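Local coordinates for ABC transporter substrate-binding protein (Rhizobium radiobacter, PDB 6TFX) that binds mannopinic acid, a mannityl-opine, as the periplasmic solute-binding protein of an ABC transporter and so probably delivers it for import, at residues A111-K115 with I126-V132; L18-F22 with D96-D100; Y34-A38 with P164-F170; G329-M334 with G357-N361; W79-Y83 with I147-A152. All coordinates share one frame; numbering follows the deposited sequence.

Contact 1: A111-K115 with I126-V132; sequences AAIQK and ITLTRRV
The methyl of Ala112 presses against one branch of Val132, CB to CG2 at 3.5 Å, tighter than ordinary carbon packing, while the Arg130 guanidinium lies with one face over the same methyl, offset toward its rim. With the next residue, Ile113, the chain enters the antiparallel hairpin formed by strands 113-118 and 123-128, and here the pairing carries a classic beta bulge: Gln114 and Lys115 together face Thr127. Both of their amides reach the single carbonyl oxygen of Thr127, Gln114 N at 2.8 Å and Lys115 N at 3.1 Å, each tilted from the carbonyl plane. Thr127 N answers to Lys115 O at 2.9 Å, and Thr129 N closes the other end on Ala112 O in a nearly straight bond of 2.8 Å. Thr127 and Lys115 lie alongside each other, pointing the same way, with Lys115 CG 3.8 Å from Thr127 CB. The Thr127 methyl, anti to its own backbone nitrogen (chi1 -60° for OG1), meets Gln114 OE1 on its other flank at 3.6 Å. Ile113 and Leu128, a non-hydrogen-bonded pair, diverge, and their closest side-chain approach is Ile113 CG1 to Leu128 CD2, 4.1 Å. Leu128 packs on Trp69 of strand 68-73 and on Leu135 of helix 135-138, Ile113 rests on Arg99 just after helix 88-98, and strand 113-118 forms one edge of the four-stranded antiparallel sheet.

Contact 2: L18-F22 with D96-D100; sequences LDPHF and DKARD
The Lys97 side chain leaves the last turn of helix 88-98 with CG anti to the backbone N (chi1 -177°) and runs extended until a turn at its last torsion (chi4 -63°), which swings NZ between Asp19 and His21; Asp19, its CG likewise anti, comes to meet it from the opposite direction. The receiving loop is an Asx turn: Asp19 OD1 accepts the backbone N of His21 at 2.8 Å, from above the carboxylate plane, and this bond ties the carboxylate to the backbone of His21. The other oxygen, OD2, takes Lys97 NZ on its syn lone pair at 2.8 Å, a buried salt bridge. The same ammonium donates to His21 ND1, also at 2.8 Å and only 5° out of the ring plane. That bond requires ND1 to be without a proton, so any proton on the neutral ring would sit on NE2, and the nearby ammonium would be expected to disfavour a second one. The lysine chain crosses the imidazole obliquely, with CE at the ring edge in plane and CD 3.4 Å from ND1; Ala98 CA sits over one face, toward the rim. Beyond the two segments Lys97 NZ has a further acceptor in Arg103 O and a cation-pi partner in Phe153. The pairing thereby fastens the loop after strand 5-10 to that helix turn, where the methyl CB of Ala98 stands 3.6 Å from His21 NE2.

Contact 3: Y34-A38 with P164-F170; sequences YIYGA and PVGFGPF
Two backbone carbonyls at the end of helix 26-35 meet the Gly-Phe-Gly-Pro loop that leads into strand 170-176. Tyr34 O accepts Phe170 N at 3.1 Å, and Ile35 O accepts Gly168 N at 2.9 Å, the latter donor standing well above the carbonyl plane, 41° out of it. This is a helix C-terminus: the carbonyls of Tyr34 and Ile35, its last two residues, are taken up by the loop. Around these bonds the chains lie very close: Ile35 CA approaches Phe170 O at 3.2 Å in a nearly straight CA-H...O contact. Three glycines line this approach: Gly166 and Gly168 pass Ile35 O, and Gly37 passes the Phe167 ring, with no side chain in between.

Side chains fill in on both flanks. Phe167 takes the crowded position between its backbone N and carbonyl carbon (chi1 61°), which folds the ring back so that Gly37 N lies over one face, toward the rim, and CZ reaches Gly37 C at 3.5 Å. Water 1 sits over a ring face as well, accepting from Gly37 N and Phe167 N. On the far flank Tyr36 and Pro164 cross at about a right angle, while Ile35 CD1 touches the proline CG.

Farther out, Tyr36 OH is bonded to Leu18 O, and Tyr34 OH to Pro484 O. Gln80 stitches the junction from a third loop, its NE2 donating to Ile35 O and Gly168 O and its OE1 accepting from Gly166 N. The hydroxyl of Tyr36 also lies against the proline ring, OH to Pro164 CB at 3.1 Å.

Contact 4: G329-M334 with G357-N361; sequences GVTVTM and GFTLN
The Phe358 ring lies alongside Val330, both side chains pointing the same way, and its CD2 comes 3.8 Å from Val330 CB; the approach is oblique to the ring. With CG anti to the carbonyl carbon (chi1 -68°), the phenyl reaches on to helix 265-272 and to Leu321 of helix 314-323. The other flat group, the Asn361 amide, is on the opposite face of the sheet. Its OD1 receives the hydroxyl of Thr333 at 2.9 Å, in the carbonyl plane and on a lone pair, and the Thr333 methyl CG2 lies close to the same oxygen.

Between these ends runs a regular parallel ladder. Val330 N bonds to Gly357 O, Thr359 N to Val330 O, Val332 N to Thr359 O, Asn361 N to Val332 O and Met334 N to Asn361 O, the last at 2.9 Å. The short strand segments run 22° from parallel. They belong to a beta-alpha-beta unit in which helix 340-353 connects strand 330-337 to strand 358-365. Gly357, at positive phi, is the C-prime residue of the Schellman motif that ends this helix, and its carbonyl then opens the ladder.

On the face of Val330 and Phe358, Val332 and Leu360 also lie side by side, Val332 CG1 to Leu360 CD1 at 3.8 Å. Met334 crosses Leu360 at a slant, bent at its last torsion (chi3 72°), so that SD comes to 3.3 Å from Leu360 CD1. Beyond the pair, Met334 rests on Ile381 and Leu383 of strand 381-386, and Gln350 NE2 of the connecting helix donates to Leu360 O.

Contact 5: W79-Y83 with I147-A152; sequences WQGGY and IIPKKA
Pro149 is laid over one face of the Trp79 indole, its CB above the centre of the ring system and its CG 3.6 Å from the centroid of the six-membered ring, only 10° off the normal, a CH-pi contact over the face. The two side chains run at an oblique angle to each other, and the proline's CB lies nearest CE2, at 3.6 Å, while its CD falls nearer CZ3 and CH2. The indole's outer corner pushes against the backbone: CH2 sits 3.3 Å from Ile148 C, and Ile147 O is met at the ring edge, near its plane. Ile147 CG2 touches CH2 as well. With CG anti to the carbonyl carbon, Trp79 leans toward the proline from the loop after strand 68-73.

Pro149 occupies the N-cap position of helix 150-156, so the indole packs against the start of that helix. One turn in, Ala152 repeats the theme on a smaller scale: its CB stands over the Tyr83 ring, 4.0 Å from the centroid and 21° off the normal, in a second CH-pi contact offset toward the rim. Tyr83 CE1 and CZ are the ring atoms closest to that methyl. Lys151 passes obliquely by the same ring.

The indole's NE1 donates to Asp90 OD2 of helix 88-98, whose other oxygen accepts Lys150 N at the helix start. Phe167 meets the indole with the ring planes inclined at about 55°.

In the fold
Contacts 2, 3 and 5 form one continuous block: the centres of contacts 3 and 5 are 9 Å apart and that of contact 2 lies 14 to 15 Å from both. Along the chain contact 2 crosses contacts 3 and 5, and contact 5 falls within the span of contact 3, so loops distant in sequence are woven together around helices 26-35, 88-98 and 150-156. Contact 1, 17 Å from contact 2, adds one edge of the four-stranded antiparallel sheet, touching contact 2 through Arg99. Contact 4 stands apart, 38 to 50 Å from the others, on the opposite side of the chain's centre from contacts 3 and 5, consistent with the two-lobed build of periplasmic binding proteins.

Contact 1: A111-K115 with I126-V132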
# COMPACT_ATOMS: atom_id res chain seq x y z
N ALA A 111 5.73 -10.67 -13.63
CA ALA A 111 5.81 -10.97 -15.06
C ALA A 111 7.11 -11.63 -15.49
O ALA A 111 7.12 -12.34 -16.51
CB ALA A 111 5.55 -9.72 -15.88
N ALA A 112 8.22 -11.42 -14.73
CA ALA A 112 9.51 -12.01 -15.13
C ALA A 112 9.73 -13.41 -14.60
O ALA A 112 10.77 -14.01 -14.90
CB ALA A 112 10.65 -11.10 -14.71
N ILE A 113 8.79 -13.95 -13.80
CA ILE A 113 8.94 -15.32 -13.32
C ILE A 113 8.51 -16.25 -14.46
O ILE A 113 7.42 -16.07 -15.02
CB ILE A 113 8.10 -15.58 -12.03
CG1 ILE A 113 8.69 -14.79 -10.82
CG2 ILE A 113 8.04 -17.08 -11.73
CD1 ILE A 113 7.98 -15.12 -9.40
N GLN A 114 9.35 -17.24 -14.80
CA GLN A 114 9.01 -18.20 -15.86
C GLN A 114 8.30 -19.41 -15.23
O GLN A 114 7.23 -19.80 -15.69
CB GLN A 114 10.27 -18.65 -16.62
CG GLN A 114 9.92 -19.48 -17.82
CD GLN A 114 11.06 -20.33 -18.31
OE1 GLN A 114 12.23 -19.95 -18.23
NE2 GLN A 114 10.72 -21.51 -18.83
N LYS A 115 8.94 -20.02 -14.21
CA LYS A 115 8.33 -21.17 -13.55
C LYS A 115 8.72 -21.27 -12.09
O LYS A 115 9.72 -20.69 -11.66
CB LYS A 115 8.57 -22.48 -14.31
CG LYS A 115 9.98 -22.70 -14.79
CD LYS A 115 10.07 -23.84 -15.81
CE LYS A 115 11.51 -24.17 -16.09
NZ LYS A 115 11.63 -25.29 -17.06
N ILE A 126 12.87 -21.45 -8.50
CA ILE A 126 12.19 -20.38 -9.24
C ILE A 126 13.10 -20.03 -10.42
O ILE A 126 14.27 -19.70 -10.22
CB ILE A 126 11.96 -19.13 -8.34
CG1 ILE A 126 11.04 -19.51 -7.14
CG2 ILE A 126 11.37 -17.97 -9.16
CD1 ILE A 126 10.89 -18.44 -6.10
N THR A 127 12.56 -20.12 -11.63
CA THR A 127 13.33 -19.80 -12.84
C THR A 127 12.73 -18.50 -13.38
O THR A 127 11.50 -18.36 -13.46
CB THR A 127 13.18 -20.93 -13.88
OG1 THR A 127 13.68 -22.15 -13.30
CG2 THR A 127 13.94 -20.64 -15.19
N LEU A 128 13.61 -17.57 -13.77
CA LEU A 128 13.24 -16.25 -14.28
C LEU A 128 13.47 -16.17 -15.77
O LEU A 128 14.37 -16.84 -16.29
CB LEU A 128 14.10 -15.16 -13.58
CG LEU A 128 14.10 -15.21 -12.04
CD1 LEU A 128 15.04 -14.13 -11.47
CD2 LEU A 128 12.71 -15.05 -11.49
N THR A 129 12.71 -15.28 -16.43
CA THR A 129 12.89 -15.04 -17.87
C THR A 129 14.08 -14.09 -18.10
O THR A 129 14.56 -13.98 -19.22
CB THR A 129 11.61 -14.43 -18.49
OG1 THR A 129 11.42 -13.11 -17.97
CG2 THR A 129 10.38 -15.27 -18.24
N ARG A 130 14.51 -13.37 -17.05
CA ARG A 130 15.64 -12.43 -17.10
C ARG A 130 16.02 -12.09 -15.66
O ARG A 130 15.26 -12.40 -14.76
CB ARG A 130 15.26 -11.15 -17.86
CG ARG A 130 14.09 -10.46 -17.21
CD ARG A 130 13.99 -9.02 -17.57
NE ARG A 130 12.76 -8.43 -17.03
CZ ARG A 130 12.66 -7.82 -15.85
NH1 ARG A 130 13.71 -7.73 -15.05
NH2 ARG A 130 11.50 -7.30 -15.46
N ARG A 131 17.17 -11.44 -15.45
CA ARG A 131 17.52 -11.09 -14.07
C ARG A 131 16.52 -10.11 -13.48
O ARG A 131 16.03 -9.21 -14.18
CB ARG A 131 18.94 -10.54 -13.99
CG ARG A 131 19.95 -11.67 -14.06
CD ARG A 131 21.40 -11.19 -14.10
NE ARG A 131 21.78 -10.66 -15.42
CZ ARG A 131 22.07 -11.41 -16.47
NH1 ARG A 131 22.05 -12.75 -16.38
NH2 ARG A 131 22.39 -10.84 -17.63
N VAL A 132 16.19 -10.32 -12.19
CA VAL A 132 15.22 -9.48 -11.48
C VAL A 132 15.94 -8.99 -10.21
O VAL A 132 15.95 -9.69 -9.19
CB VAL A 132 13.91 -10.23 -11.15
CG1 VAL A 132 12.94 -9.30 -10.39
CG2 VAL A 132 13.25 -10.74 -12.45

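Contact 2: L18-F22 with D96-D100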
# COMPACT_ATOMS: atom_id res chain seq x y z
N LEU A 18 -9.07 -11.13 3.08
CA LEU A 18 -7.87 -11.57 3.76
C LEU A 18 -7.10 -12.58 2.90
O LEU A 18 -6.19 -13.25 3.39
CB LEU A 18 -8.13 -12.04 5.21
CG LEU A 18 -8.75 -10.96 6.13
CD1 LEU A 18 -9.05 -11.51 7.52
CD2 LEU A 18 -7.86 -9.73 6.22
N ASP A 19 -7.41 -12.61 1.56
CA ASP A 19 -6.60 -13.37 0.62
C ASP A 19 -5.45 -12.39 0.33
O ASP A 19 -5.71 -11.27 -0.13
CB ASP A 19 -7.37 -13.71 -0.67
CG ASP A 19 -6.53 -14.33 -1.79
OD1 ASP A 19 -5.28 -14.20 -1.75
OD2 ASP A 19 -7.12 -14.91 -2.72
N PRO A 20 -4.19 -12.74 0.64
CA PRO A 20 -3.10 -11.77 0.46
C PRO A 20 -2.88 -11.34 -0.98
O PRO A 20 -2.27 -10.29 -1.21
CB PRO A 20 -1.87 -12.51 1.01
CG PRO A 20 -2.21 -13.95 0.93
CD PRO A 20 -3.69 -14.01 1.21
N HIS A 21 -3.36 -12.15 -1.95
CA HIS A 21 -3.19 -11.78 -3.36
C HIS A 21 -4.17 -10.68 -3.81
O HIS A 21 -4.06 -10.21 -4.94
CB HIS A 21 -3.27 -13.00 -4.29
CG HIS A 21 -2.26 -14.06 -3.96
ND1 HIS A 21 -2.63 -15.39 -3.84
CD2 HIS A 21 -0.95 -13.94 -3.68
CE1 HIS A 21 -1.52 -16.04 -3.51
NE2 HIS A 21 -0.48 -15.22 -3.42
N PHE A 22 -5.12 -10.30 -2.92
CA PHE A 22 -6.11 -9.25 -3.21
C PHE A 22 -6.11 -8.12 -2.19
O PHE A 22 -6.58 -7.04 -2.50
CB PHE A 22 -7.52 -9.81 -3.36
CG PHE A 22 -7.67 -10.63 -4.60
CD1 PHE A 22 -7.91 -10.03 -5.84
CD2 PHE A 22 -7.64 -12.03 -4.54
CE1 PHE A 22 -8.06 -10.81 -7.00
CE2 PHE A 22 -7.82 -12.81 -5.69
CZ PHE A 22 -8.03 -12.19 -6.91
N ASP A 96 2.26 -19.37 -8.11
CA ASP A 96 1.58 -19.43 -9.40
C ASP A 96 0.27 -18.66 -9.34
O ASP A 96 -0.18 -18.12 -10.36
CB ASP A 96 1.29 -20.88 -9.81
CG ASP A 96 2.50 -21.63 -10.31
OD1 ASP A 96 3.54 -20.97 -10.61
OD2 ASP A 96 2.41 -22.88 -10.44
N LYS A 97 -0.38 -18.66 -8.16
CA LYS A 97 -1.63 -17.90 -7.98
C LYS A 97 -1.31 -16.40 -8.04
O LYS A 97 -1.95 -15.68 -8.79
CB LYS A 97 -2.31 -18.26 -6.66
CG LYS A 97 -3.65 -17.56 -6.45
CD LYS A 97 -4.29 -18.02 -5.14
CE LYS A 97 -5.57 -17.27 -4.83
NZ LYS A 97 -5.32 -15.82 -4.62
N ALA A 98 -0.26 -15.96 -7.32
CA ALA A 98 0.15 -14.55 -7.27
C ALA A 98 0.45 -13.99 -8.66
O ALA A 98 0.15 -12.83 -8.93
CB ALA A 98 1.39 -14.41 -6.40
N ARG A 99 1.05 -14.81 -9.54
CA ARG A 99 1.45 -14.36 -10.87
C ARG A 99 0.37 -14.52 -11.95
O ARG A 99 0.63 -14.21 -13.12
CB ARG A 99 2.77 -15.00 -11.29
CG ARG A 99 2.72 -16.48 -11.62
CD ARG A 99 4.12 -17.04 -11.42
NE ARG A 99 4.24 -18.43 -11.88
CZ ARG A 99 4.58 -18.78 -13.11
NH1 ARG A 99 4.81 -17.85 -14.03
NH2 ARG A 99 4.67 -20.06 -13.44
N ASP A 100 -0.84 -14.96 -11.56
CA ASP A 100 -1.96 -15.18 -12.47
C ASP A 100 -2.92 -13.99 -12.43
O ASP A 100 -3.54 -13.77 -11.39
CB ASP A 100 -2.69 -16.47 -12.06
CG ASP A 100 -3.83 -16.87 -12.97
OD1 ASP A 100 -4.21 -16.07 -13.86
OD2 ASP A 100 -4.37 -17.99 -12.78

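Contact 3: Y34-A38 with P164-F170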
# COMPACT_ATOMS: atom_id res chain seq x y z
N TYR A 34 -0.23 -9.91 9.85
CA TYR A 34 -0.19 -10.59 11.17
C TYR A 34 -0.46 -12.10 11.01
O TYR A 34 -0.08 -12.89 11.87
CB TYR A 34 -1.29 -10.03 12.09
CG TYR A 34 -1.18 -8.55 12.43
CD1 TYR A 34 -0.08 -7.79 12.02
CD2 TYR A 34 -2.22 -7.88 13.06
CE1 TYR A 34 -0.00 -6.42 12.28
CE2 TYR A 34 -2.15 -6.52 13.34
CZ TYR A 34 -1.03 -5.79 12.96
OH TYR A 34 -1.01 -4.43 13.22
N ILE A 35 -1.18 -12.47 9.94
CA ILE A 35 -1.63 -13.85 9.71
C ILE A 35 -0.67 -14.68 8.90
O ILE A 35 -0.60 -15.89 9.12
CB ILE A 35 -3.01 -13.80 8.98
CG1 ILE A 35 -4.07 -13.03 9.82
CG2 ILE A 35 -3.53 -15.21 8.56
CD1 ILE A 35 -5.27 -12.50 8.95
N TYR A 36 -0.03 -14.06 7.87
CA TYR A 36 0.79 -14.80 6.94
C TYR A 36 2.27 -14.47 7.04
O TYR A 36 2.68 -13.42 7.58
CB TYR A 36 0.37 -14.43 5.52
CG TYR A 36 -1.06 -14.76 5.19
CD1 TYR A 36 -1.41 -16.03 4.73
CD2 TYR A 36 -2.07 -13.80 5.29
CE1 TYR A 36 -2.73 -16.34 4.40
CE2 TYR A 36 -3.39 -14.10 4.97
CZ TYR A 36 -3.71 -15.36 4.49
OH TYR A 36 -5.00 -15.65 4.11
N GLY A 37 3.05 -15.34 6.42
CA GLY A 37 4.49 -15.17 6.19
C GLY A 37 4.81 -15.43 4.73
O GLY A 37 3.91 -15.69 3.91
N ALA A 38 6.10 -15.40 4.39
CA ALA A 38 6.51 -15.61 3.01
C ALA A 38 7.82 -16.42 2.98
O ALA A 38 8.31 -16.85 4.03
CB ALA A 38 6.69 -14.25 2.34
N PRO A 164 -9.27 -16.94 6.57
CA PRO A 164 -7.90 -17.15 6.09
C PRO A 164 -7.12 -18.15 6.92
O PRO A 164 -7.42 -18.35 8.11
CB PRO A 164 -7.27 -15.75 6.22
CG PRO A 164 -7.99 -15.14 7.38
CD PRO A 164 -9.41 -15.60 7.20
N VAL A 165 -6.09 -18.74 6.30
CA VAL A 165 -5.21 -19.69 6.97
C VAL A 165 -3.81 -19.33 6.56
O VAL A 165 -3.51 -19.36 5.37
CB VAL A 165 -5.50 -21.16 6.59
CG1 VAL A 165 -4.52 -22.11 7.29
CG2 VAL A 165 -6.94 -21.55 6.89
N GLY A 166 -2.96 -18.97 7.51
CA GLY A 166 -1.56 -18.67 7.22
C GLY A 166 -0.63 -19.41 8.16
O GLY A 166 -1.08 -20.30 8.89
N PHE A 167 0.69 -19.13 8.07
CA PHE A 167 1.64 -19.72 9.03
C PHE A 167 2.25 -18.64 9.93
O PHE A 167 3.18 -18.92 10.70
CB PHE A 167 2.71 -20.61 8.37
CG PHE A 167 3.62 -19.94 7.38
CD1 PHE A 167 4.63 -19.09 7.82
CD2 PHE A 167 3.53 -20.22 6.03
CE1 PHE A 167 5.50 -18.48 6.89
CE2 PHE A 167 4.40 -19.64 5.11
CZ PHE A 167 5.36 -18.74 5.55
N GLY A 168 1.70 -17.44 9.85
CA GLY A 168 2.11 -16.28 10.63
C GLY A 168 1.80 -16.44 12.11
O GLY A 168 1.18 -17.44 12.55
N PRO A 169 2.20 -15.43 12.91
CA PRO A 169 2.07 -15.57 14.38
C PRO A 169 0.66 -15.48 14.93
O PRO A 169 0.45 -15.89 16.07
CB PRO A 169 2.96 -14.43 14.92
CG PRO A 169 3.05 -13.42 13.78
CD PRO A 169 3.03 -14.26 12.53
N PHE A 170 -0.31 -14.90 14.17
CA PHE A 170 -1.68 -14.77 14.67
C PHE A 170 -2.65 -15.36 13.67
O PHE A 170 -2.44 -15.24 12.47
CB PHE A 170 -2.02 -13.31 14.98
CG PHE A 170 -1.12 -12.75 16.06
CD1 PHE A 170 -1.39 -12.99 17.40
CD2 PHE A 170 0.03 -12.04 15.73
CE1 PHE A 170 -0.51 -12.54 18.41
CE2 PHE A 170 0.90 -11.57 16.73
CZ PHE A 170 0.63 -11.85 18.06
O HOH W 1 1.65 -17.70 5.57

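Contact 4: G329-M334 with G357-N361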
# COMPACT_ATOMS: atom_id res chain seq x y z
N GLY A 329 -15.93 28.65 -15.48
CA GLY A 329 -15.32 27.56 -14.72
C GLY A 329 -15.81 26.18 -15.13
O GLY A 329 -16.65 26.03 -16.02
N VAL A 330 -15.29 25.17 -14.42
CA VAL A 330 -15.57 23.74 -14.64
C VAL A 330 -16.16 23.15 -13.36
O VAL A 330 -15.68 23.43 -12.27
CB VAL A 330 -14.26 22.99 -15.04
CG1 VAL A 330 -14.43 21.47 -15.00
CG2 VAL A 330 -13.79 23.42 -16.44
N THR A 331 -17.19 22.30 -13.52
CA THR A 331 -17.73 21.57 -12.38
C THR A 331 -17.43 20.10 -12.63
O THR A 331 -17.49 19.65 -13.77
CB THR A 331 -19.24 21.82 -12.23
OG1 THR A 331 -19.92 21.31 -13.39
CG2 THR A 331 -19.54 23.32 -12.06
N VAL A 332 -17.12 19.37 -11.56
CA VAL A 332 -16.82 17.94 -11.73
C VAL A 332 -17.23 17.21 -10.46
O VAL A 332 -17.07 17.73 -9.36
CB VAL A 332 -15.29 17.75 -12.08
CG1 VAL A 332 -14.37 18.56 -11.18
CG2 VAL A 332 -14.88 16.28 -12.14
N THR A 333 -17.76 16.00 -10.62
CA THR A 333 -18.12 15.13 -9.49
C THR A 333 -17.06 14.02 -9.42
O THR A 333 -16.81 13.35 -10.42
CB THR A 333 -19.52 14.54 -9.66
OG1 THR A 333 -20.51 15.57 -9.54
CG2 THR A 333 -19.82 13.42 -8.65
N MET A 334 -16.48 13.84 -8.25
CA MET A 334 -15.50 12.79 -8.00
C MET A 334 -16.08 11.84 -6.96
O MET A 334 -16.68 12.29 -5.99
CB MET A 334 -14.26 13.39 -7.35
CG MET A 334 -13.27 13.89 -8.31
SD MET A 334 -12.02 14.73 -7.31
CE MET A 334 -11.22 13.35 -6.54
N GLY A 357 -11.17 28.20 -10.44
CA GLY A 357 -12.38 28.01 -11.25
C GLY A 357 -13.00 26.63 -11.28
O GLY A 357 -13.88 26.40 -12.13
N PHE A 358 -12.59 25.72 -10.37
CA PHE A 358 -13.18 24.38 -10.35
C PHE A 358 -14.10 24.22 -9.18
O PHE A 358 -13.69 24.48 -8.04
CB PHE A 358 -12.09 23.29 -10.25
CG PHE A 358 -11.24 23.19 -11.50
CD1 PHE A 358 -10.13 23.99 -11.67
CD2 PHE A 358 -11.55 22.25 -12.49
CE1 PHE A 358 -9.35 23.89 -12.83
CE2 PHE A 358 -10.75 22.13 -13.63
CZ PHE A 358 -9.66 22.95 -13.80
N THR A 359 -15.34 23.74 -9.44
CA THR A 359 -16.23 23.44 -8.33
C THR A 359 -16.28 21.94 -8.27
O THR A 359 -16.87 21.29 -9.13
CB THR A 359 -17.64 24.01 -8.54
OG1 THR A 359 -17.55 25.41 -8.76
CG2 THR A 359 -18.53 23.74 -7.34
N LEU A 360 -15.61 21.38 -7.27
CA LEU A 360 -15.53 19.95 -7.09
C LEU A 360 -16.67 19.48 -6.19
O LEU A 360 -16.92 20.08 -5.14
CB LEU A 360 -14.15 19.64 -6.46
CG LEU A 360 -13.71 18.23 -6.28
CD1 LEU A 360 -13.80 17.44 -7.59
CD2 LEU A 360 -12.30 18.20 -5.71
N ASN A 361 -17.44 18.50 -6.66
CA ASN A 361 -18.52 17.88 -5.89
C ASN A 361 -17.96 16.51 -5.47
O ASN A 361 -17.49 15.74 -6.31
CB ASN A 361 -19.77 17.70 -6.77
CG ASN A 361 -20.86 16.86 -6.14
OD1 ASN A 361 -21.36 15.89 -6.75
ND2 ASN A 361 -21.25 17.19 -4.92

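Contact 5: W79-Y83 with I147-A152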
# COMPACT_ATOMS: atom_id res chain seq x y z
N TRP A 79 1.15 -24.91 9.37
CA TRP A 79 0.05 -24.04 9.03
C TRP A 79 -0.81 -23.89 10.29
O TRP A 79 -0.84 -24.79 11.12
CB TRP A 79 -0.84 -24.67 7.95
CG TRP A 79 -0.23 -24.64 6.58
CD1 TRP A 79 0.13 -25.72 5.81
CD2 TRP A 79 0.04 -23.47 5.79
NE1 TRP A 79 0.59 -25.28 4.58
CE2 TRP A 79 0.58 -23.90 4.56
CE3 TRP A 79 -0.09 -22.08 6.02
CZ2 TRP A 79 0.99 -23.00 3.56
CZ3 TRP A 79 0.31 -21.19 5.03
CH2 TRP A 79 0.83 -21.65 3.81
N GLN A 80 -1.55 -22.78 10.38
CA GLN A 80 -2.53 -22.62 11.45
C GLN A 80 -3.68 -23.62 11.20
O GLN A 80 -3.85 -24.09 10.08
CB GLN A 80 -3.16 -21.23 11.33
CG GLN A 80 -2.20 -20.11 11.77
CD GLN A 80 -2.48 -18.80 11.09
OE1 GLN A 80 -3.50 -18.61 10.42
NE2 GLN A 80 -1.52 -17.87 11.20
N GLY A 81 -4.48 -23.87 12.23
CA GLY A 81 -5.69 -24.68 12.15
C GLY A 81 -5.55 -26.16 11.85
O GLY A 81 -6.56 -26.82 11.60
N GLY A 82 -4.35 -26.71 11.92
CA GLY A 82 -4.14 -28.15 11.70
C GLY A 82 -3.93 -28.59 10.26
O GLY A 82 -3.98 -29.79 9.98
N TYR A 83 -3.63 -27.64 9.35
CA TYR A 83 -3.38 -27.99 7.94
C TYR A 83 -2.03 -28.68 7.72
O TYR A 83 -1.76 -29.10 6.60
CB TYR A 83 -3.56 -26.77 7.03
CG TYR A 83 -5.02 -26.51 6.74
CD1 TYR A 83 -5.66 -27.14 5.68
CD2 TYR A 83 -5.76 -25.63 7.53
CE1 TYR A 83 -7.01 -26.92 5.42
CE2 TYR A 83 -7.11 -25.40 7.27
CZ TYR A 83 -7.73 -26.06 6.23
OH TYR A 83 -9.05 -25.80 5.93
N ILE A 147 2.61 -16.64 1.42
CA ILE A 147 2.31 -18.03 1.08
C ILE A 147 1.02 -18.48 1.75
O ILE A 147 0.83 -18.28 2.94
CB ILE A 147 3.50 -18.96 1.42
CG1 ILE A 147 4.83 -18.45 0.81
CG2 ILE A 147 3.21 -20.43 1.03
CD1 ILE A 147 4.85 -18.26 -0.75
N ILE A 148 0.15 -19.11 0.96
CA ILE A 148 -1.12 -19.66 1.46
C ILE A 148 -1.18 -21.19 1.26
O ILE A 148 -0.42 -21.72 0.44
CB ILE A 148 -2.37 -18.95 0.87
CG1 ILE A 148 -2.62 -19.36 -0.61
CG2 ILE A 148 -2.25 -17.43 1.03
CD1 ILE A 148 -3.88 -18.74 -1.23
N PRO A 149 -2.08 -21.91 1.98
CA PRO A 149 -2.11 -23.37 1.86
C PRO A 149 -2.94 -23.82 0.67
O PRO A 149 -4.09 -23.42 0.53
CB PRO A 149 -2.71 -23.85 3.19
CG PRO A 149 -3.09 -22.61 3.96
CD PRO A 149 -3.02 -21.45 3.02
N LYS A 150 -2.34 -24.66 -0.18
CA LYS A 150 -3.00 -25.22 -1.35
C LYS A 150 -4.33 -25.86 -0.95
O LYS A 150 -5.36 -25.54 -1.54
CB LYS A 150 -2.07 -26.27 -2.00
CG LYS A 150 -2.54 -26.81 -3.34
CD LYS A 150 -1.50 -27.80 -3.84
CE LYS A 150 -1.72 -28.31 -5.24
NZ LYS A 150 -0.61 -29.21 -5.66
N LYS A 151 -4.32 -26.75 0.06
CA LYS A 151 -5.56 -27.46 0.47
C LYS A 151 -6.64 -26.54 1.00
O LYS A 151 -7.82 -26.74 0.67
CB LYS A 151 -5.27 -28.52 1.54
CG LYS A 151 -4.36 -29.67 1.12
CD LYS A 151 -4.50 -30.88 2.06
CE LYS A 151 -4.09 -30.71 3.52
NZ LYS A 151 -3.76 -32.01 4.15
N ALA A 152 -6.26 -25.54 1.80
CA ALA A 152 -7.24 -24.61 2.36
C ALA A 152 -7.87 -23.74 1.29
O ALA A 152 -9.10 -23.57 1.28
CB ALA A 152 -6.61 -23.76 3.44